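Local coordinates for alcohol dehydrogenase superfamily protein (PDB 3GAZ) that probably acts as an NADP-dependent oxidoreductase of the medium-chain dehydrogenase/reductase superfamily, though its substrate is not established, at residues Leu25-Pro30 / Gln34-Ile39; Asp83-Gly88 / Val111-Leu116. All blocks are in the same frame, centred on the assembly; numbering follows the deposited sequence.

Both contacts lie on the same side of the chain's centre, with centres 12 Å apart, and each reaches the same GroES-like sheet, in which strands 34-39 and 108-112 are antiparallel neighbours. Contact 1 lays an irregular, proline-rich segment over strand 34-39; contact 2 packs a loop against the turn that leaves strand 108-112. Each is partly buried: Leu36 in the first, Phe85 and Leu116 in the second, are buried and meet more exposed partners, Pro28 and Pro30 or Ser84 and Ala113. In contact 1 a water joins the segments, whereas in contact 2 the strong polar bonds stay within residues 111-116. The two meet where Val35 N approaches Val111 O at 2.9 Å, a probable hydrogen bond, and where Leu116 packs on Val35 and Val37.

Contact 1 of 2, residues Leu25-Pro30 / Gln34-Ile39; sequences LARPQP and QVLVQI
A chi1 of -178° turns the Leu36 branch away from its own backbone N and sends CD1 to the backbone of Pro28, leaving CB for the ring of Pro30, while the side chain of Gln34, extended beyond CG (chi2 -176°), carries its amide to the backbone around Pro30. Leu36 CD1 comes to 3.4 Å from Pro28 O, and the same methyl touches the pyrrolidine ring at Pro28 CB, 4.3 Å away. The ring of Pro30 lies across the Leu36 side chain, with its CD 4.1 Å from Leu36 CB. The ring also meets the strand backbone: Pro30 CB sits 3.8 Å from Gln34 O and approaches Leu36 N. This is where the chain, having left the N-terminal hairpin of strands 7-13 and 20-26, turns back to enter the GroES-like sheet on strand 34-39, which is flanked by strands 70-78 and 108-112. Leu36 also packs on Val76 and Ala77 of strand 70-78. At the polar end, one water donates to Gln29 O at 2.7 Å and to Gln34 OE1 at 3.0 Å, joining the segments where they share no direct bond. Gln34 OE1 also accepts from Ala31 N, and these two donors together fix the position of the amide oxygen. Further back, Arg27 touches the contact more loosely, its CD 4.4 Å from Leu36 CD2, while its NE is hydrogen-bonded to Thr7 O in the hairpin.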
ATOM      1  N   LEU A  25      -2.356  12.719  15.878  1.00 16.63           N
ATOM      2  CA  LEU A  25      -2.679  12.885  14.463  1.00 17.55           C
ATOM      3  C   LEU A  25      -4.172  12.979  14.218  1.00 16.76           C
ATOM      4  O   LEU A  25      -4.982  12.730  15.109  1.00 15.33           O
ATOM      5  CB  LEU A  25      -2.137  11.693  13.667  1.00 18.39           C
ATOM      6  CG  LEU A  25      -0.679  11.303  13.906  1.00 18.43           C
ATOM      7  CD1 LEU A  25      -0.388   9.956  13.257  1.00 18.17           C
ATOM      8  CD2 LEU A  25       0.231  12.389  13.353  1.00 18.33           C
ATOM      9  N   ALA A  26      -4.527  13.324  12.987  1.00 17.84           N
ATOM     10  CA  ALA A  26      -5.928  13.427  12.609  1.00 19.57           C
ATOM     11  C   ALA A  26      -6.592  12.072  12.826  1.00 20.87           C
ATOM     12  O   ALA A  26      -6.027  11.027  12.491  1.00 20.97           O
ATOM     13  CB  ALA A  26      -6.043  13.836  11.147  1.00 17.69           C
ATOM     14  N   ARG A  27      -7.785  12.085  13.407  1.00 22.42           N
ATOM     15  CA  ARG A  27      -8.510  10.846  13.638  1.00 24.23           C
ATOM     16  C   ARG A  27      -9.152  10.442  12.313  1.00 24.05           C
ATOM     17  O   ARG A  27      -9.797  11.255  11.660  1.00 23.12           O
ATOM     18  CB  ARG A  27      -9.593  11.045  14.700  1.00 24.36           C
ATOM     19  CG  ARG A  27     -10.304   9.759  15.082  1.00 25.84           C
ATOM     20  CD  ARG A  27     -11.394  10.008  16.112  1.00 26.84           C
ATOM     21  NE  ARG A  27     -10.854  10.576  17.342  1.00 28.68           N
ATOM     22  CZ  ARG A  27     -11.556  10.755  18.457  1.00 29.22           C
ATOM     23  NH1 ARG A  27     -12.838  10.411  18.500  1.00 28.64           N
ATOM     24  NH2 ARG A  27     -10.973  11.270  19.531  1.00 27.41           N
ATOM     25  N   PRO A  28      -8.970   9.180  11.895  1.00 24.17           N
ATOM     26  CA  PRO A  28      -9.540   8.687  10.640  1.00 24.43           C
ATOM     27  C   PRO A  28     -11.056   8.795  10.616  1.00 24.66           C
ATOM     28  O   PRO A  28     -11.712   8.756  11.660  1.00 24.87           O
ATOM     29  CB  PRO A  28      -9.081   7.233  10.598  1.00 24.27           C
ATOM     30  CG  PRO A  28      -7.801   7.265  11.349  1.00 24.65           C
ATOM     31  CD  PRO A  28      -8.132   8.145  12.520  1.00 24.53           C
ATOM     32  N   GLN A  29     -11.601   8.940   9.415  1.00 25.14           N
ATOM     33  CA  GLN A  29     -13.040   9.034   9.218  1.00 26.56           C
ATOM     34  C   GLN A  29     -13.449   7.882   8.316  1.00 24.67           C
ATOM     35  O   GLN A  29     -12.829   7.651   7.283  1.00 24.81           O
ATOM     36  CB  GLN A  29     -13.404  10.365   8.562  1.00 28.81           C
ATOM     37  CG  GLN A  29     -13.429  11.534   9.523  1.00 34.22           C
ATOM     38  CD  GLN A  29     -13.666  12.853   8.813  1.00 38.00           C
ATOM     39  OE1 GLN A  29     -12.788  13.359   8.109  1.00 41.85           O
ATOM     40  NE2 GLN A  29     -14.857  13.412   8.984  1.00 38.85           N
ATOM     41  N   PRO A  30     -14.506   7.148   8.696  1.00 24.58           N
ATOM     42  CA  PRO A  30     -14.997   6.008   7.919  1.00 24.66           C
ATOM     43  C   PRO A  30     -15.660   6.352   6.592  1.00 24.86           C
ATOM     44  O   PRO A  30     -16.603   7.142   6.540  1.00 24.91           O
ATOM     45  CB  PRO A  30     -15.966   5.334   8.883  1.00 24.82           C
ATOM     46  CG  PRO A  30     -16.557   6.506   9.604  1.00 26.83           C
ATOM     47  CD  PRO A  30     -15.335   7.357   9.898  1.00 26.19           C
ATOM     48  N   GLN A  34     -16.909   1.228   5.441  1.00 19.68           N
ATOM     49  CA  GLN A  34     -15.998   1.129   6.587  1.00 19.97           C
ATOM     50  C   GLN A  34     -16.683   1.473   7.908  1.00 19.64           C
ATOM     51  O   GLN A  34     -17.751   2.088   7.935  1.00 16.25           O
ATOM     52  CB  GLN A  34     -14.820   2.104   6.452  1.00 20.59           C
ATOM     53  CG  GLN A  34     -13.960   1.995   5.212  1.00 20.81           C
ATOM     54  CD  GLN A  34     -12.779   2.955   5.273  1.00 23.54           C
ATOM     55  OE1 GLN A  34     -12.950   4.155   5.508  1.00 22.92           O
ATOM     56  NE2 GLN A  34     -11.576   2.432   5.065  1.00 23.91           N
ATOM     57  N   VAL A  35     -16.043   1.079   9.005  1.00 18.65           N
ATOM     58  CA  VAL A  35     -16.525   1.400  10.343  1.00 19.18           C
ATOM     59  C   VAL A  35     -15.304   1.948  11.065  1.00 19.24           C
ATOM     60  O   VAL A  35     -14.174   1.576  10.739  1.00 18.96           O
ATOM     61  CB  VAL A  35     -17.060   0.162  11.118  1.00 20.06           C
ATOM     62  CG1 VAL A  35     -18.306  -0.382  10.442  1.00 18.79           C
ATOM     63  CG2 VAL A  35     -15.981  -0.908  11.223  1.00 17.67           C
ATOM     64  N   LEU A  36     -15.518   2.852  12.015  1.00 17.34           N
ATOM     65  CA  LEU A  36     -14.407   3.410  12.768  1.00 16.52           C
ATOM     66  C   LEU A  36     -14.271   2.576  14.024  1.00 16.67           C
ATOM     67  O   LEU A  36     -15.204   2.478  14.818  1.00 17.10           O
ATOM     68  CB  LEU A  36     -14.670   4.873  13.142  1.00 16.68           C
ATOM     69  CG  LEU A  36     -13.526   5.562  13.895  1.00 17.41           C
ATOM     70  CD1 LEU A  36     -12.291   5.643  12.997  1.00 18.29           C
ATOM     71  CD2 LEU A  36     -13.954   6.958  14.334  1.00 16.81           C
ATOM     72  N   VAL A  37     -13.107   1.963  14.199  1.00 15.51           N
ATOM     73  CA  VAL A  37     -12.882   1.128  15.360  1.00 13.99           C
ATOM     74  C   VAL A  37     -12.052   1.819  16.417  1.00 15.21           C
ATOM     75  O   VAL A  37     -10.986   2.360  16.128  1.00 14.01           O
ATOM     76  CB  VAL A  37     -12.157  -0.184  14.985  1.00 14.15           C
ATOM     77  CG1 VAL A  37     -11.931  -1.030  16.245  1.00 13.35           C
ATOM     78  CG2 VAL A  37     -12.972  -0.957  13.953  1.00 14.18           C
ATOM     79  N   GLN A  38     -12.557   1.819  17.642  1.00 14.14           N
ATOM     80  CA  GLN A  38     -11.815   2.392  18.749  1.00 16.55           C
ATOM     81  C   GLN A  38     -11.033   1.175  19.211  1.00 15.59           C
ATOM     82  O   GLN A  38     -11.605   0.231  19.759  1.00 15.54           O
ATOM     83  CB  GLN A  38     -12.759   2.873  19.844  1.00 18.09           C
ATOM     84  CG  GLN A  38     -12.049   3.464  21.046  1.00 22.18           C
ATOM     85  CD  GLN A  38     -12.998   4.199  21.968  1.00 27.19           C
ATOM     86  OE1 GLN A  38     -14.013   3.650  22.400  1.00 29.23           O
ATOM     87  NE2 GLN A  38     -12.672   5.450  22.276  1.00 28.72           N
ATOM     88  N   ILE A  39      -9.731   1.189  18.955  1.00 14.49           N
ATOM     89  CA  ILE A  39      -8.863   0.070  19.292  1.00 14.44           C
ATOM     90  C   ILE A  39      -8.527  -0.029  20.772  1.00 15.62           C
ATOM     91  O   ILE A  39      -7.991   0.909  21.362  1.00 15.54           O
ATOM     92  CB  ILE A  39      -7.551   0.148  18.475  1.00 14.55           C
ATOM     93  CG1 ILE A  39      -7.880   0.142  16.975  1.00 14.02           C
ATOM     94  CG2 ILE A  39      -6.639  -1.021  18.837  1.00 15.27           C
ATOM     95  CD1 ILE A  39      -6.670   0.350  16.062  1.00 14.19           C
TER
HETATM   96  O   HOH W   1     -11.034   6.414   5.676  1.00 31.69           O

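Contact 2 of 2, residues Asp83-Gly88 / Val111-Leu116; sequences DSFRVG and VDARLL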
ATOM      1  N   ASP A  83     -24.180  -2.259   7.129  1.00 32.68           N
ATOM      2  CA  ASP A  83     -25.267  -2.790   7.948  1.00 34.38           C
ATOM      3  C   ASP A  83     -24.842  -4.010   8.765  1.00 33.42           C
ATOM      4  O   ASP A  83     -25.637  -4.564   9.525  1.00 33.69           O
ATOM      5  CB  ASP A  83     -26.462  -3.160   7.061  1.00 35.79           C
ATOM      6  CG  ASP A  83     -26.114  -4.209   6.021  1.00 38.54           C
ATOM      7  OD1 ASP A  83     -25.539  -5.255   6.393  1.00 40.81           O
ATOM      8  OD2 ASP A  83     -26.419  -3.995   4.828  1.00 41.40           O
ATOM      9  N   SER A  84     -23.591  -4.428   8.606  1.00 31.45           N
ATOM     10  CA  SER A  84     -23.082  -5.588   9.327  1.00 28.62           C
ATOM     11  C   SER A  84     -22.647  -5.265  10.757  1.00 26.77           C
ATOM     12  O   SER A  84     -22.482  -6.167  11.577  1.00 26.09           O
ATOM     13  CB  SER A  84     -21.912  -6.205   8.556  1.00 28.71           C
ATOM     14  OG  SER A  84     -20.929  -5.229   8.261  1.00 29.79           O
ATOM     15  N   PHE A  85     -22.462  -3.983  11.058  1.00 23.91           N
ATOM     16  CA  PHE A  85     -22.052  -3.574  12.399  1.00 22.45           C
ATOM     17  C   PHE A  85     -22.729  -2.281  12.838  1.00 23.16           C
ATOM     18  O   PHE A  85     -23.020  -1.413  12.016  1.00 21.40           O
ATOM     19  CB  PHE A  85     -20.532  -3.395  12.457  1.00 22.09           C
ATOM     20  CG  PHE A  85     -19.767  -4.681  12.317  1.00 21.50           C
ATOM     21  CD1 PHE A  85     -19.770  -5.622  13.343  1.00 21.72           C
ATOM     22  CD2 PHE A  85     -19.065  -4.962  11.151  1.00 20.39           C
ATOM     23  CE1 PHE A  85     -19.087  -6.827  13.206  1.00 21.92           C
ATOM     24  CE2 PHE A  85     -18.380  -6.166  11.005  1.00 20.29           C
ATOM     25  CZ  PHE A  85     -18.391  -7.100  12.035  1.00 18.44           C
ATOM     26  N   ARG A  86     -22.984  -2.172  14.138  1.00 23.51           N
ATOM     27  CA  ARG A  86     -23.611  -0.989  14.718  1.00 24.78           C
ATOM     28  C   ARG A  86     -22.662  -0.393  15.740  1.00 23.78           C
ATOM     29  O   ARG A  86     -21.760  -1.069  16.234  1.00 21.82           O
ATOM     30  CB  ARG A  86     -24.918  -1.342  15.436  1.00 26.09           C
ATOM     31  CG  ARG A  86     -26.078  -1.741  14.544  1.00 31.61           C
ATOM     32  CD  ARG A  86     -27.332  -1.970  15.382  1.00 34.95           C
ATOM     33  NE  ARG A  86     -27.765  -0.750  16.066  1.00 39.02           N
ATOM     34  CZ  ARG A  86     -28.778  -0.687  16.928  1.00 41.09           C
ATOM     35  NH1 ARG A  86     -29.473  -1.776  17.224  1.00 41.24           N
ATOM     36  NH2 ARG A  86     -29.102   0.469  17.492  1.00 39.56           N
ATOM     37  N   VAL A  87     -22.873   0.877  16.063  1.00 23.15           N
ATOM     38  CA  VAL A  87     -22.043   1.542  17.054  1.00 22.09           C
ATOM     39  C   VAL A  87     -22.170   0.769  18.363  1.00 21.43           C
ATOM     40  O   VAL A  87     -23.279   0.452  18.800  1.00 19.67           O
ATOM     41  CB  VAL A  87     -22.504   2.996  17.263  1.00 22.63           C
ATOM     42  CG1 VAL A  87     -21.779   3.616  18.446  1.00 25.11           C
ATOM     43  CG2 VAL A  87     -22.239   3.795  16.004  1.00 21.85           C
ATOM     44  N   GLY A  88     -21.031   0.454  18.972  1.00 19.70           N
ATOM     45  CA  GLY A  88     -21.033  -0.287  20.221  1.00 18.29           C
ATOM     46  C   GLY A  88     -20.609  -1.743  20.083  1.00 17.51           C
ATOM     47  O   GLY A  88     -20.268  -2.381  21.078  1.00 18.74           O
ATOM     48  N   VAL A 111     -11.768   0.892   9.207  1.00 18.07           N
ATOM     49  CA  VAL A 111     -11.611  -0.421   8.589  1.00 19.36           C
ATOM     50  C   VAL A 111     -12.786  -0.904   7.749  1.00 19.03           C
ATOM     51  O   VAL A 111     -13.946  -0.705   8.112  1.00 17.60           O
ATOM     52  CB  VAL A 111     -11.356  -1.491   9.674  1.00 20.76           C
ATOM     53  CG1 VAL A 111     -11.104  -2.850   9.031  1.00 23.50           C
ATOM     54  CG2 VAL A 111     -10.186  -1.072  10.547  1.00 20.68           C
ATOM     55  N   ASP A 112     -12.464  -1.563   6.636  1.00 18.13           N
ATOM     56  CA  ASP A 112     -13.475  -2.123   5.744  1.00 18.23           C
ATOM     57  C   ASP A 112     -14.209  -3.181   6.563  1.00 17.30           C
ATOM     58  O   ASP A 112     -13.585  -4.113   7.079  1.00 16.27           O
ATOM     59  CB  ASP A 112     -12.802  -2.772   4.532  1.00 18.70           C
ATOM     60  CG  ASP A 112     -13.802  -3.286   3.507  1.00 21.73           C
ATOM     61  OD1 ASP A 112     -14.698  -4.078   3.873  1.00 19.19           O
ATOM     62  OD2 ASP A 112     -13.681  -2.899   2.324  1.00 23.42           O
ATOM     63  N   ALA A 113     -15.527  -3.034   6.674  1.00 16.11           N
ATOM     64  CA  ALA A 113     -16.355  -3.945   7.458  1.00 18.34           C
ATOM     65  C   ALA A 113     -16.120  -5.427   7.172  1.00 17.15           C
ATOM     66  O   ALA A 113     -16.212  -6.259   8.073  1.00 18.27           O
ATOM     67  CB  ALA A 113     -17.836  -3.606   7.254  1.00 18.52           C
ATOM     68  N   ARG A 114     -15.807  -5.750   5.924  1.00 18.73           N
ATOM     69  CA  ARG A 114     -15.578  -7.137   5.522  1.00 19.26           C
ATOM     70  C   ARG A 114     -14.416  -7.822   6.237  1.00 18.35           C
ATOM     71  O   ARG A 114     -14.379  -9.052   6.333  1.00 17.88           O
ATOM     72  CB  ARG A 114     -15.355  -7.201   4.014  1.00 19.71           C
ATOM     73  CG  ARG A 114     -16.588  -6.836   3.196  1.00 21.75           C
ATOM     74  CD  ARG A 114     -16.261  -6.784   1.717  1.00 21.65           C
ATOM     75  NE  ARG A 114     -15.456  -5.614   1.383  1.00 23.69           N
ATOM     76  CZ  ARG A 114     -15.025  -5.330   0.158  1.00 23.35           C
ATOM     77  NH1 ARG A 114     -15.315  -6.136  -0.855  1.00 24.35           N
ATOM     78  NH2 ARG A 114     -14.313  -4.231  -0.056  1.00 23.45           N
ATOM     79  N   LEU A 115     -13.472  -7.029   6.733  1.00 16.87           N
ATOM     80  CA  LEU A 115     -12.307  -7.557   7.431  1.00 17.07           C
ATOM     81  C   LEU A 115     -12.588  -7.854   8.904  1.00 19.28           C
ATOM     82  O   LEU A 115     -11.797  -8.524   9.574  1.00 19.68           O
ATOM     83  CB  LEU A 115     -11.152  -6.557   7.349  1.00 16.77           C
ATOM     84  CG  LEU A 115     -10.555  -6.256   5.971  1.00 18.31           C
ATOM     85  CD1 LEU A 115      -9.510  -5.147   6.094  1.00 15.53           C
ATOM     86  CD2 LEU A 115      -9.935  -7.518   5.397  1.00 13.20           C
ATOM     87  N   LEU A 116     -13.716  -7.358   9.399  1.00 18.69           N
ATOM     88  CA  LEU A 116     -14.084  -7.533  10.798  1.00 16.83           C
ATOM     89  C   LEU A 116     -15.101  -8.618  11.108  1.00 16.51           C
ATOM     90  O   LEU A 116     -15.884  -9.031  10.253  1.00 13.46           O
ATOM     91  CB  LEU A 116     -14.610  -6.210  11.355  1.00 17.71           C
ATOM     92  CG  LEU A 116     -13.602  -5.063  11.436  1.00 17.85           C
ATOM     93  CD1 LEU A 116     -14.329  -3.773  11.752  1.00 15.48           C
ATOM     94  CD2 LEU A 116     -12.551  -5.380  12.494  1.00 15.91           C
TER
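The backbones approach most closely at Ser84 and Ala113, whose CA atoms are 7.2 Å apart, with residues 83-88 in an irregular loop and residues 113-115 in a short 3-10 turn leaving strand 108-112. Both belong to the GroES-like domain, where the loop joins strands 70-78 and 90-94 of the sheet that also holds strand 116-118. Phe85 contributes the largest share of the contact. Its CG stands beside the backbone N and anti to the carbonyl carbon (chi1 -68°), which points the ring at the turn. Two backbone carbonyls meet its edge in the ring plane: Ala113 O lies 3.6 Å from Phe85 CE2, and Leu116 O approaches CZ. This places the partly positive C-H rim of the ring against carbonyl oxygens, probably a mildly favourable electrostatic contact. Ala113 O is meanwhile bonded to Leu116 N within the turn. Leu116 comes in beside the CE2-CZ rim, off the ring plane, bringing its CB to 3.8 Å from Phe85 CE2. Val91 of strand 90-94 touches both residues, joining them to the sheet. At the outer margin Ser84 OG rests 3.6 Å from Ala113 CB, a van der Waals contact. The turn is braced from within by Asp112, whose OD1 accepts from Arg114 N through its anti lone pair, forming an Asx turn. Arg114 grips the same carboxylate side-on: Arg114 NE reaches Asp112 OD1 at 3.0 Å, and Arg114 NH2 forms a salt bridge to Asp112 OD2 at 2.8 Å, with the carboxylate oxygens close to the guanidinium plane but the donors 23° out of the carboxylate plane.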